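Side-chain contacts in protein ElaA (Pseudomonas aeruginosa, PDB 1XEB), which probably transfers an acetyl group from acetyl-coenzyme A to an amine, as a member of the GNAT acyltransferase superfamily: residues A[6-9]-A[13-16]; A[18-23]-A[53-58]; A[23-28]-A[63-68]; A[51-54]-A[59-62]; A[76-81]-A[98-103]. All coordinates share one frame; numbering follows the deposited sequence.

Interaction 1. Residues A[6-9]-A[13-16]; sequences TCKH and LTLK
Lys8 and His9, at the end of strand 4-9, meet Leu13 and Thr14, which lead into helix 15-32; the pairing closes the first strand-to-helix connection of the GNAT fold. The closer-packed part lies along the backbone and inward. His9 O approaches Leu13 N at 3.7 Å, too far to count as a hydrogen bond, and the CG of Leu13 sits 4.2 Å from that same His9 O. Beyond it, the leucine branches lean on His51 of the adjoining strand 50-56, so Leu13 packs its branches against the sheet.

Toward solvent the contact is looser. Lys8 sends its chain across with a bend at CG-CD (chi3 67°), and its ammonium nitrogen NZ passes 4.2 Å from both Leu13 CA and Thr14 CG2, contacts that are little more than grazing. What holds that nitrogen lies just off the two segments: the carbonyl O of Asp12 accepts a hydrogen bond from it, and Glu17 gives it a salt bridge. Glu17 has a second task, since its OE2 also takes the N-H of Thr14, while Thr14 acts as N-cap of the helix, a reciprocal pattern consistent with a capping box. With chi1 at 55°, Thr14 OG1 is placed to cap a backbone N of the first turn, and CG2 is the branch left facing Lys8 NZ.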
# COMPACT_ATOMS: atom_id res chain seq x y z
N THR A 6 5.59 11.14 -4.84
CA THR A 6 6.47 11.37 -3.71
C THR A 6 6.51 10.16 -2.78
O THR A 6 5.48 9.52 -2.51
CB THR A 6 6.04 12.63 -2.93
OG1 THR A 6 6.69 12.64 -1.66
CG2 THR A 6 4.54 12.67 -2.71
N CYS A 7 7.70 9.82 -2.31
CA CYS A 7 7.86 8.69 -1.39
C CYS A 7 8.63 9.19 -0.20
O CYS A 7 9.85 9.32 -0.25
CB CYS A 7 8.61 7.54 -2.04
SG CYS A 7 8.65 6.11 -0.93
N LYS A 8 7.92 9.44 0.89
CA LYS A 8 8.56 9.97 2.07
C LYS A 8 8.59 9.06 3.28
O LYS A 8 7.73 8.19 3.47
CB LYS A 8 7.86 11.29 2.47
CG LYS A 8 7.87 12.36 1.38
CD LYS A 8 7.04 13.61 1.76
CE LYS A 8 7.65 14.39 2.91
NZ LYS A 8 6.92 15.68 3.19
N HIS A 9 9.61 9.28 4.09
CA HIS A 9 9.78 8.57 5.34
C HIS A 9 8.71 9.22 6.22
O HIS A 9 8.43 10.41 6.06
CB HIS A 9 11.18 8.86 5.89
CG HIS A 9 11.53 8.09 7.12
ND1 HIS A 9 10.95 8.35 8.34
CD2 HIS A 9 12.42 7.09 7.33
CE1 HIS A 9 11.46 7.54 9.25
NE2 HIS A 9 12.35 6.77 8.66
N LEU A 13 6.74 13.54 7.06
CA LEU A 13 5.40 13.91 6.64
C LEU A 13 5.01 15.28 7.21
O LEU A 13 5.50 15.69 8.27
CB LEU A 13 4.38 12.87 7.13
CG LEU A 13 4.40 11.46 6.54
CD1 LEU A 13 3.55 10.53 7.36
CD2 LEU A 13 3.92 11.50 5.11
N THR A 14 4.15 16.00 6.50
CA THR A 14 3.64 17.28 6.97
C THR A 14 2.25 16.96 7.51
O THR A 14 1.64 15.96 7.09
CB THR A 14 3.47 18.30 5.83
OG1 THR A 14 2.63 17.73 4.82
CG2 THR A 14 4.82 18.67 5.24
N LEU A 15 1.73 17.78 8.43
CA LEU A 15 0.39 17.54 8.97
C LEU A 15 -0.63 17.38 7.84
O LEU A 15 -1.50 16.52 7.90
CB LEU A 15 -0.05 18.69 9.88
CG LEU A 15 0.66 18.96 11.21
CD1 LEU A 15 0.02 20.17 11.86
CD2 LEU A 15 0.55 17.74 12.12
N LYS A 16 -0.52 18.20 6.80
CA LYS A 16 -1.46 18.13 5.68
C LYS A 16 -1.47 16.75 5.02
O LYS A 16 -2.53 16.16 4.82
CB LYS A 16 -1.11 19.19 4.63
CG LYS A 16 -1.23 20.63 5.15
CD LYS A 16 0.03 21.48 4.87
CE LYS A 16 1.26 21.01 5.68
NZ LYS A 16 1.03 21.01 7.18

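Interaction 2. Residues A[18-23]-A[53-58]; sequences LYALLQ and MAWRDG
Ala20 and Leu21, neighbours on helix 15-32, receive two quite different side chains from strand 50-56: the indole of Trp55 and the selenium-containing chain of Met53, a selenomethionine. Trp55 leaves its backbone at an angle that would not by itself take it to the helix. Its chi1 of -69°, with CG opposite the carbonyl carbon, carries the six-membered ring across, and the far carbons of that ring do the touching: CH2 lies 3.8 Å from Ala20 CB and CZ2 lies 4.1 Å from it. The methyl group comes in obliquely. Along the plane of the same ring, at its edge, stands the backbone C of Gly58, so the hairpin end flanks the indole.

Met53 reaches the helix by another route. The chain is extended as far as SE and then turns at its last torsion (chi3 82°), which brings CE to 4.3 Å from Leu21 CB. Leu21 presents only its CB here. Its CG is tucked between backbone N and carbonyl carbon (chi1 76°), a setting that is uncommon for leucine in a helix, and its branches run on to Tyr63 and His51. Glu17, one turn earlier, touches both Met53 and Trp55.

No hydrogen bond spans the two segments, and the seam is wholly apolar. Asp57 and Gly58, both with positive phi, make the tight two-residue turn of the hairpin. Together these features are those of the first GNAT helix lying against the N-terminal, antiparallel part of the central sheet.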
# COMPACT_ATOMS: atom_id res chain seq x y z
N LEU A 18 -0.26 13.70 6.14
CA LEU A 18 -0.71 12.62 7.03
C LEU A 18 -2.23 12.60 7.03
O LEU A 18 -2.88 11.56 6.90
CB LEU A 18 -0.20 12.89 8.46
CG LEU A 18 -0.02 11.72 9.44
CD1 LEU A 18 -0.36 12.19 10.86
CD2 LEU A 18 -0.91 10.53 9.04
N TYR A 19 -2.79 13.79 7.18
CA TYR A 19 -4.23 13.94 7.21
C TYR A 19 -4.77 13.43 5.88
O TYR A 19 -5.67 12.58 5.84
CB TYR A 19 -4.56 15.41 7.43
CG TYR A 19 -5.98 15.65 7.86
CD1 TYR A 19 -6.96 15.96 6.92
CD2 TYR A 19 -6.36 15.48 9.19
CE1 TYR A 19 -8.30 16.08 7.30
CE2 TYR A 19 -7.68 15.60 9.57
CZ TYR A 19 -8.65 15.90 8.62
OH TYR A 19 -9.96 16.02 8.99
N ALA A 20 -4.20 13.91 4.78
CA ALA A 20 -4.65 13.51 3.44
C ALA A 20 -4.64 12.02 3.21
O ALA A 20 -5.63 11.45 2.76
CB ALA A 20 -3.81 14.21 2.37
N LEU A 21 -3.51 11.38 3.51
CA LEU A 21 -3.41 9.94 3.29
C LEU A 21 -4.35 9.14 4.21
O LEU A 21 -4.85 8.09 3.83
CB LEU A 21 -1.95 9.48 3.45
CG LEU A 21 -1.32 9.33 4.84
CD1 LEU A 21 -1.58 7.94 5.40
CD2 LEU A 21 0.17 9.57 4.74
N LEU A 22 -4.62 9.63 5.42
CA LEU A 22 -5.53 8.90 6.28
C LEU A 22 -6.95 9.12 5.80
O LEU A 22 -7.83 8.26 5.91
CB LEU A 22 -5.39 9.34 7.74
CG LEU A 22 -4.11 8.86 8.46
CD1 LEU A 22 -4.09 9.41 9.90
CD2 LEU A 22 -4.07 7.33 8.45
N GLN A 23 -7.19 10.30 5.24
CA GLN A 23 -8.52 10.60 4.75
C GLN A 23 -8.87 9.78 3.51
O GLN A 23 -10.02 9.37 3.32
CB GLN A 23 -8.62 12.07 4.44
CG GLN A 23 -10.03 12.52 4.26
CD GLN A 23 -10.21 13.20 2.95
OE1 GLN A 23 -10.92 12.71 2.07
NE2 GLN A 23 -9.53 14.35 2.79
N MSE A 53 2.95 8.59 -2.41
CA MSE A 53 1.79 9.40 -2.74
C MSE A 53 1.86 9.98 -4.15
O MSE A 53 2.93 10.34 -4.63
CB MSE A 53 1.67 10.54 -1.73
CG MSE A 53 1.55 10.12 -0.27
SE MSE A 53 1.82 11.59 1.00
CE MSE A 53 0.07 12.35 0.94
N ALA A 54 0.70 10.06 -4.79
CA ALA A 54 0.58 10.63 -6.12
C ALA A 54 -0.45 11.75 -5.98
O ALA A 54 -1.60 11.51 -5.59
CB ALA A 54 0.11 9.59 -7.12
N TRP A 55 -0.01 12.98 -6.26
CA TRP A 55 -0.86 14.16 -6.16
C TRP A 55 -1.22 14.83 -7.49
O TRP A 55 -0.48 14.72 -8.47
CB TRP A 55 -0.18 15.20 -5.28
CG TRP A 55 -0.07 14.84 -3.85
CD1 TRP A 55 0.81 13.97 -3.29
CD2 TRP A 55 -0.84 15.39 -2.78
NE1 TRP A 55 0.65 13.96 -1.92
CE2 TRP A 55 -0.36 14.82 -1.59
CE3 TRP A 55 -1.88 16.32 -2.71
CZ2 TRP A 55 -0.89 15.15 -0.34
CZ3 TRP A 55 -2.41 16.65 -1.47
CH2 TRP A 55 -1.92 16.06 -0.30
N ARG A 56 -2.35 15.54 -7.51
CA ARG A 56 -2.80 16.28 -8.69
C ARG A 56 -3.74 17.39 -8.24
O ARG A 56 -4.83 17.13 -7.72
CB ARG A 56 -3.54 15.37 -9.68
CG ARG A 56 -3.71 16.00 -11.07
CD ARG A 56 -4.80 15.30 -11.89
NE ARG A 56 -6.14 15.52 -11.32
CZ ARG A 56 -7.23 14.84 -11.66
NH1 ARG A 56 -8.39 15.11 -11.09
NH2 ARG A 56 -7.16 13.88 -12.57
N ASP A 57 -3.29 18.63 -8.41
CA ASP A 57 -4.08 19.81 -8.06
C ASP A 57 -4.61 19.79 -6.62
O ASP A 57 -5.81 19.93 -6.40
CB ASP A 57 -5.27 19.96 -9.04
CG ASP A 57 -4.82 20.14 -10.49
OD1 ASP A 57 -3.99 21.04 -10.76
OD2 ASP A 57 -5.29 19.38 -11.37
N GLY A 58 -3.71 19.63 -5.66
CA GLY A 58 -4.12 19.62 -4.26
C GLY A 58 -4.83 18.37 -3.75
O GLY A 58 -5.08 18.24 -2.56

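Interaction 3. Residues A[23-28]-A[63-68]; sequences QLRTEV and YLRLLD
Arg25, on helix 15-32, stretches obliquely across the ring of Tyr63, on strand 59-67, and reaches the ring with its aliphatic part before its charged end. CD comes to 3.5 Å of Tyr63 CE2, and CG flanks the same side of the ring from farther back. A bend at chi3 (44°) then turns the guanidinium so that its plane stands 33° from that of the phenol. In this pose the guanidinium meets Tyr63 OH at its edge, near its own plane, and NH2 makes a weak hydrogen bond to the phenol oxygen over 3.4 Å. The phenol is held more firmly from elsewhere, by a hydrogen bond between OH and His51 ND1. Nearer the backbone, Leu24 CD2 packs against Tyr63 CB at 4.1 Å, an apolar shoulder to the polar cluster.

Arg65, two residues along the strand, projects from the same face of the sheet as Tyr63. Its chain crosses that of Arg25 at about a right angle, with the two guanidinium planes 67° apart, and their NH1 atoms come to 4.0 Å.

Glu39 forms a salt bridge with Arg25 NE, Asp44 with Arg25 NH2 and Asp41 with Arg65 NH1; Arg80, also close to Arg25, shares Glu39. The surrounding carboxylates probably make the proximity of these arginines tolerable, while pinning the guanidinium orientations and tying the Glu39-Asp44 region to helix and sheet.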
# COMPACT_ATOMS: atom_id res chain seq x y z
N GLN A 23 -7.19 10.30 5.24
CA GLN A 23 -8.52 10.60 4.75
C GLN A 23 -8.87 9.78 3.51
O GLN A 23 -10.02 9.37 3.32
CB GLN A 23 -8.62 12.07 4.44
CG GLN A 23 -10.03 12.52 4.26
CD GLN A 23 -10.21 13.20 2.95
OE1 GLN A 23 -10.92 12.71 2.07
NE2 GLN A 23 -9.53 14.35 2.79
N LEU A 24 -7.87 9.54 2.65
CA LEU A 24 -8.12 8.76 1.44
C LEU A 24 -8.34 7.29 1.82
O LEU A 24 -9.25 6.62 1.31
CB LEU A 24 -6.92 8.87 0.49
CG LEU A 24 -7.00 8.01 -0.78
CD1 LEU A 24 -8.27 8.32 -1.56
CD2 LEU A 24 -5.77 8.26 -1.64
N ARG A 25 -7.52 6.82 2.75
CA ARG A 25 -7.60 5.44 3.21
C ARG A 25 -8.94 5.13 3.87
O ARG A 25 -9.52 4.06 3.66
CB ARG A 25 -6.43 5.16 4.17
CG ARG A 25 -5.15 4.80 3.44
CD ARG A 25 -3.93 4.89 4.35
NE ARG A 25 -4.14 4.30 5.67
CZ ARG A 25 -3.19 4.24 6.59
NH1 ARG A 25 -3.43 3.70 7.78
NH2 ARG A 25 -1.99 4.72 6.30
N THR A 26 -9.43 6.09 4.64
CA THR A 26 -10.70 5.92 5.33
C THR A 26 -11.84 5.93 4.33
O THR A 26 -12.78 5.13 4.42
CB THR A 26 -10.93 7.05 6.35
OG1 THR A 26 -9.91 7.03 7.35
CG2 THR A 26 -12.28 6.89 7.01
N GLU A 27 -11.74 6.85 3.38
CA GLU A 27 -12.78 6.98 2.37
C GLU A 27 -12.98 5.68 1.61
O GLU A 27 -14.11 5.29 1.35
CB GLU A 27 -12.42 8.11 1.41
CG GLU A 27 -13.36 8.26 0.23
CD GLU A 27 -12.96 9.42 -0.65
OE1 GLU A 27 -13.26 10.58 -0.28
OE2 GLU A 27 -12.31 9.18 -1.70
N VAL A 28 -11.88 5.01 1.26
CA VAL A 28 -11.98 3.76 0.52
C VAL A 28 -12.14 2.50 1.36
O VAL A 28 -13.09 1.77 1.16
CB VAL A 28 -10.78 3.60 -0.43
CG1 VAL A 28 -10.85 2.27 -1.16
CG2 VAL A 28 -10.79 4.76 -1.43
N TYR A 63 -2.28 6.17 -3.23
CA TYR A 63 -1.40 5.97 -2.09
C TYR A 63 -1.12 4.51 -1.81
O TYR A 63 -1.90 3.63 -2.17
CB TYR A 63 -2.06 6.59 -0.86
CG TYR A 63 -1.40 6.24 0.45
CD1 TYR A 63 -0.38 7.03 0.98
CD2 TYR A 63 -1.76 5.09 1.15
CE1 TYR A 63 0.25 6.70 2.18
CE2 TYR A 63 -1.13 4.74 2.34
CZ TYR A 63 -0.13 5.55 2.85
OH TYR A 63 0.48 5.22 4.05
N LEU A 64 0.02 4.26 -1.19
CA LEU A 64 0.38 2.94 -0.73
C LEU A 64 1.45 3.11 0.36
O LEU A 64 2.24 4.07 0.34
CB LEU A 64 0.85 2.01 -1.87
CG LEU A 64 2.26 2.00 -2.45
CD1 LEU A 64 3.30 1.60 -1.40
CD2 LEU A 64 2.27 1.00 -3.60
N ARG A 65 1.43 2.20 1.31
CA ARG A 65 2.35 2.23 2.43
C ARG A 65 3.38 1.10 2.39
O ARG A 65 3.07 -0.04 2.02
CB ARG A 65 1.56 2.16 3.73
CG ARG A 65 2.41 2.15 4.98
CD ARG A 65 1.55 2.10 6.23
NE ARG A 65 0.82 0.84 6.37
CZ ARG A 65 0.02 0.56 7.39
NH1 ARG A 65 -0.15 1.46 8.37
NH2 ARG A 65 -0.60 -0.61 7.45
N LEU A 66 4.61 1.44 2.78
CA LEU A 66 5.70 0.50 2.84
C LEU A 66 6.19 0.34 4.30
O LEU A 66 6.65 1.31 4.91
CB LEU A 66 6.84 0.98 1.94
CG LEU A 66 6.46 0.99 0.45
CD1 LEU A 66 7.13 2.14 -0.28
CD2 LEU A 66 6.85 -0.32 -0.16
N LEU A 67 6.09 -0.86 4.85
CA LEU A 67 6.57 -1.12 6.21
C LEU A 67 7.99 -1.69 6.12
O LEU A 67 8.24 -2.59 5.30
CB LEU A 67 5.64 -2.11 6.92
CG LEU A 67 4.23 -1.64 7.33
CD1 LEU A 67 3.58 -0.90 6.21
CD2 LEU A 67 3.38 -2.84 7.73
N ASP A 68 8.92 -1.19 6.93
CA ASP A 68 10.31 -1.66 6.89
C ASP A 68 10.49 -3.10 7.37
O ASP A 68 9.77 -3.58 8.25
CB ASP A 68 11.26 -0.73 7.67
CG ASP A 68 11.07 -0.81 9.18
OD1 ASP A 68 10.46 0.12 9.73
OD2 ASP A 68 11.54 -1.79 9.81

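Interaction 4. Residues A[51-54]-A[59-62]; sequences HLMA and QLLA
Ala54 faces Ala62 as an antiparallel hydrogen-bonded pair between strands 50-56 and 59-67, and Ala54 uses both its N-H and its carbonyl. Ala54 N donates to Ala62 O over 3.0 Å, its nitrogen tilted 25° from the plane of the accepting carbonyl. The second bond is not made by Ala62: Leu61 N gives its hydrogen to Ala54 O, also at 3.0 Å, and approaches that carbonyl nearly head-on, with a C=O...N angle of 168°.

Because Leu61 and Ala62 both stand opposite the single residue Ala54, the hairpin contains a classic beta bulge. The first bulge residue, Leu61, shows the expected backbone, with psi drawn in to -23° where the neighbouring strand residues are extended. In the GNAT fold this hairpin belongs to the antiparallel N-terminal portion of the central sheet.

Apolar contacts fall on both faces. On one, the methyl groups of Ala54 and Ala62 meet CB to CB at 4.0 Å, and Leu92 and Leu96 of helix 92-108 pack against Ala62. On the other, Met53 and Leu60 cross at about a right angle: the selenomethionine methyl CE touches Leu60 CD1 at 3.6 Å and also adjoins CG, while Leu21 and Leu24 of helix 15-32 press on the leucine.

A last kind of contact is between an apolar branch and a polar backbone atom. The other methyl of Leu60, CD2, is pressed tightly against Ala54 O at 3.2 Å, the same oxygen that Leu61 N uses.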
# COMPACT_ATOMS: atom_id res chain seq x y z
N HIS A 51 5.75 6.31 2.86
CA HIS A 51 4.45 6.61 2.29
C HIS A 51 4.58 7.12 0.85
O HIS A 51 5.14 8.19 0.60
CB HIS A 51 3.74 7.65 3.17
CG HIS A 51 3.58 7.21 4.60
ND1 HIS A 51 2.45 6.59 5.08
CD2 HIS A 51 4.46 7.24 5.64
CE1 HIS A 51 2.63 6.25 6.34
NE2 HIS A 51 3.84 6.64 6.71
N LEU A 52 4.07 6.32 -0.09
CA LEU A 52 4.11 6.67 -1.50
C LEU A 52 2.82 7.40 -1.83
O LEU A 52 1.73 6.92 -1.57
CB LEU A 52 4.23 5.41 -2.36
CG LEU A 52 4.27 5.70 -3.86
CD1 LEU A 52 5.59 6.37 -4.20
CD2 LEU A 52 4.10 4.42 -4.64
N MSE A 53 2.95 8.59 -2.41
CA MSE A 53 1.79 9.40 -2.74
C MSE A 53 1.86 9.98 -4.15
O MSE A 53 2.93 10.34 -4.63
CB MSE A 53 1.67 10.54 -1.73
CG MSE A 53 1.55 10.12 -0.27
SE MSE A 53 1.82 11.59 1.00
CE MSE A 53 0.07 12.35 0.94
N ALA A 54 0.70 10.06 -4.79
CA ALA A 54 0.58 10.63 -6.12
C ALA A 54 -0.45 11.75 -5.98
O ALA A 54 -1.60 11.51 -5.59
CB ALA A 54 0.11 9.59 -7.12
N GLN A 59 -5.14 17.44 -4.65
CA GLN A 59 -5.81 16.19 -4.27
C GLN A 59 -4.87 14.97 -4.30
O GLN A 59 -4.05 14.83 -5.21
CB GLN A 59 -6.98 15.93 -5.23
CG GLN A 59 -8.06 17.00 -5.23
CD GLN A 59 -8.75 17.08 -3.88
OE1 GLN A 59 -9.47 16.13 -3.48
NE2 GLN A 59 -8.54 18.18 -3.16
N LEU A 60 -5.00 14.11 -3.29
CA LEU A 60 -4.21 12.88 -3.21
C LEU A 60 -5.04 11.84 -3.96
O LEU A 60 -6.13 11.48 -3.52
CB LEU A 60 -4.03 12.44 -1.75
CG LEU A 60 -2.76 11.66 -1.40
CD1 LEU A 60 -3.01 10.77 -0.18
CD2 LEU A 60 -2.36 10.83 -2.58
N LEU A 61 -4.55 11.36 -5.10
CA LEU A 61 -5.32 10.41 -5.88
C LEU A 61 -4.94 8.94 -5.71
O LEU A 61 -5.74 8.04 -5.96
CB LEU A 61 -5.27 10.78 -7.36
CG LEU A 61 -5.75 12.18 -7.76
CD1 LEU A 61 -5.79 12.25 -9.28
CD2 LEU A 61 -7.13 12.49 -7.18
N ALA A 62 -3.70 8.69 -5.28
CA ALA A 62 -3.25 7.33 -5.09
C ALA A 62 -2.26 7.29 -3.95
O ALA A 62 -1.48 8.24 -3.76
CB ALA A 62 -2.61 6.78 -6.36

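Interaction 5. Residues A[76-81]-A[98-103]; sequences VVIGRV and ERALQA
Ile78 meets Ala100 and Leu101 with no flat group between them, so neither ring faces nor ring edges shape this contact; the guanidinium of Arg99, next to Ala100 on the helix, turns elsewhere and makes a cation-pi interaction with Trp5. What remains is methyl against methyl. Ile78 extends its longer branch from strand 76-83 toward the helix, chi2 at 170° keeping CD1 at full stretch, and that one atom makes both contacts. It lies 3.9 Å from Ala100 CB, which points toward the strand, and 4.1 Å from Leu101 CD1. Leu101 starts out in the opposite direction, yet its end curls back, crossing the isoleucine at about a right angle; its torsions sit away from the usual staggered values.

The pair belongs to the beta-alpha-beta unit of strand 76-83, helix 92-108 and strand 113-118, the core of the GNAT fold, in whose relatives the loop entering this helix binds the coenzyme A pyrophosphate. Val113 of strand 113-118 is a neighbour of Ile78. With Ile78 and Leu64 on Ala100, and Val76 on Ala104, helix 92-108 packs on strands 59-67 and 76-83.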
# COMPACT_ATOMS: atom_id res chain seq x y z
N VAL A 76 9.75 -6.63 3.29
CA VAL A 76 9.22 -5.28 3.22
C VAL A 76 7.73 -5.53 2.99
O VAL A 76 7.38 -6.34 2.15
CB VAL A 76 9.80 -4.41 2.04
CG1 VAL A 76 11.30 -4.65 1.88
CG2 VAL A 76 9.07 -4.69 0.76
N VAL A 77 6.87 -4.89 3.77
CA VAL A 77 5.44 -5.10 3.62
C VAL A 77 4.75 -3.95 2.91
O VAL A 77 4.85 -2.79 3.33
CB VAL A 77 4.76 -5.33 5.00
CG1 VAL A 77 3.25 -5.53 4.82
CG2 VAL A 77 5.35 -6.56 5.67
N ILE A 78 4.06 -4.28 1.83
CA ILE A 78 3.31 -3.30 1.03
C ILE A 78 1.85 -3.44 1.43
O ILE A 78 1.33 -4.55 1.47
CB ILE A 78 3.48 -3.61 -0.48
CG1 ILE A 78 4.78 -3.02 -0.98
CG2 ILE A 78 2.31 -3.09 -1.27
CD1 ILE A 78 5.12 -3.49 -2.38
N GLY A 79 1.18 -2.34 1.72
CA GLY A 79 -0.21 -2.41 2.12
C GLY A 79 -0.93 -1.09 1.91
O GLY A 79 -0.34 -0.13 1.40
N ARG A 80 -2.20 -1.05 2.31
CA ARG A 80 -3.04 0.13 2.17
C ARG A 80 -2.98 0.70 0.74
O ARG A 80 -2.93 1.91 0.53
CB ARG A 80 -2.61 1.19 3.19
CG ARG A 80 -2.88 0.79 4.63
CD ARG A 80 -4.37 0.71 4.87
NE ARG A 80 -4.74 0.73 6.29
CZ ARG A 80 -4.65 -0.30 7.12
NH1 ARG A 80 -5.03 -0.16 8.39
NH2 ARG A 80 -4.19 -1.46 6.69
N VAL A 81 -2.97 -0.21 -0.24
CA VAL A 81 -2.92 0.17 -1.65
C VAL A 81 -4.29 0.73 -2.01
O VAL A 81 -5.30 0.04 -1.91
CB VAL A 81 -2.57 -1.04 -2.55
CG1 VAL A 81 -2.70 -0.66 -4.02
CG2 VAL A 81 -1.15 -1.51 -2.26
N GLU A 98 4.58 -0.34 -9.60
CA GLU A 98 5.88 -0.12 -10.20
C GLU A 98 6.77 0.73 -9.30
O GLU A 98 7.93 0.40 -9.08
CB GLU A 98 5.77 0.57 -11.57
CG GLU A 98 7.14 0.78 -12.23
CD GLU A 98 7.16 1.89 -13.28
OE1 GLU A 98 8.22 2.54 -13.41
OE2 GLU A 98 6.14 2.11 -13.97
N ARG A 99 6.23 1.83 -8.79
CA ARG A 99 7.03 2.70 -7.93
C ARG A 99 7.29 2.08 -6.57
O ARG A 99 8.33 2.33 -5.97
CB ARG A 99 6.36 4.06 -7.76
CG ARG A 99 6.51 4.94 -8.97
CD ARG A 99 5.44 6.03 -9.03
NE ARG A 99 5.41 6.71 -10.32
CZ ARG A 99 6.28 7.65 -10.70
NH1 ARG A 99 7.27 8.02 -9.89
NH2 ARG A 99 6.15 8.23 -11.90
N ALA A 100 6.36 1.26 -6.10
CA ALA A 100 6.53 0.61 -4.81
C ALA A 100 7.71 -0.35 -4.88
O ALA A 100 8.58 -0.35 -4.01
CB ALA A 100 5.27 -0.15 -4.43
N LEU A 101 7.73 -1.17 -5.93
CA LEU A 101 8.80 -2.13 -6.10
C LEU A 101 10.15 -1.41 -6.21
O LEU A 101 11.16 -1.87 -5.67
CB LEU A 101 8.54 -2.99 -7.35
CG LEU A 101 8.05 -4.42 -7.04
CD1 LEU A 101 7.49 -4.51 -5.62
CD2 LEU A 101 7.01 -4.83 -8.05
N GLN A 102 10.14 -0.27 -6.90
CA GLN A 102 11.35 0.52 -7.07
C GLN A 102 11.80 1.14 -5.76
O GLN A 102 12.99 1.28 -5.51
CB GLN A 102 11.11 1.63 -8.09
CG GLN A 102 12.27 2.58 -8.18
CD GLN A 102 12.07 3.65 -9.21
OE1 GLN A 102 11.22 4.53 -9.07
NE2 GLN A 102 12.85 3.57 -10.28
N ALA A 103 10.83 1.53 -4.94
CA ALA A 103 11.13 2.15 -3.65
C ALA A 103 11.73 1.10 -2.69
O ALA A 103 12.72 1.37 -2.00
CB ALA A 103 9.85 2.73 -3.06

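Overall arrangement
The contacts belong to one sheet with a helix on each face. Interactions 1, 2 and 3 follow helix 15-32 from its start across strands 4-9, 50-56 and 59-67, while interaction 5 seats helix 92-108 on the opposite face. Interaction 4 is the hairpin between: its centre lies about 5 Å from that of interaction 2, with which it shares Met53 and Ala54, and about 9 Å from that of interaction 3, where Leu52 N probably donates a hydrogen bond to Leu64 O (2.9 Å). Interactions 2 and 5 lie farthest apart, centres about 17 Å. Any coenzyme A site, inferred from GNAT relatives, should lie by the N-terminal end of helix 92-108, ahead of residues 98-103.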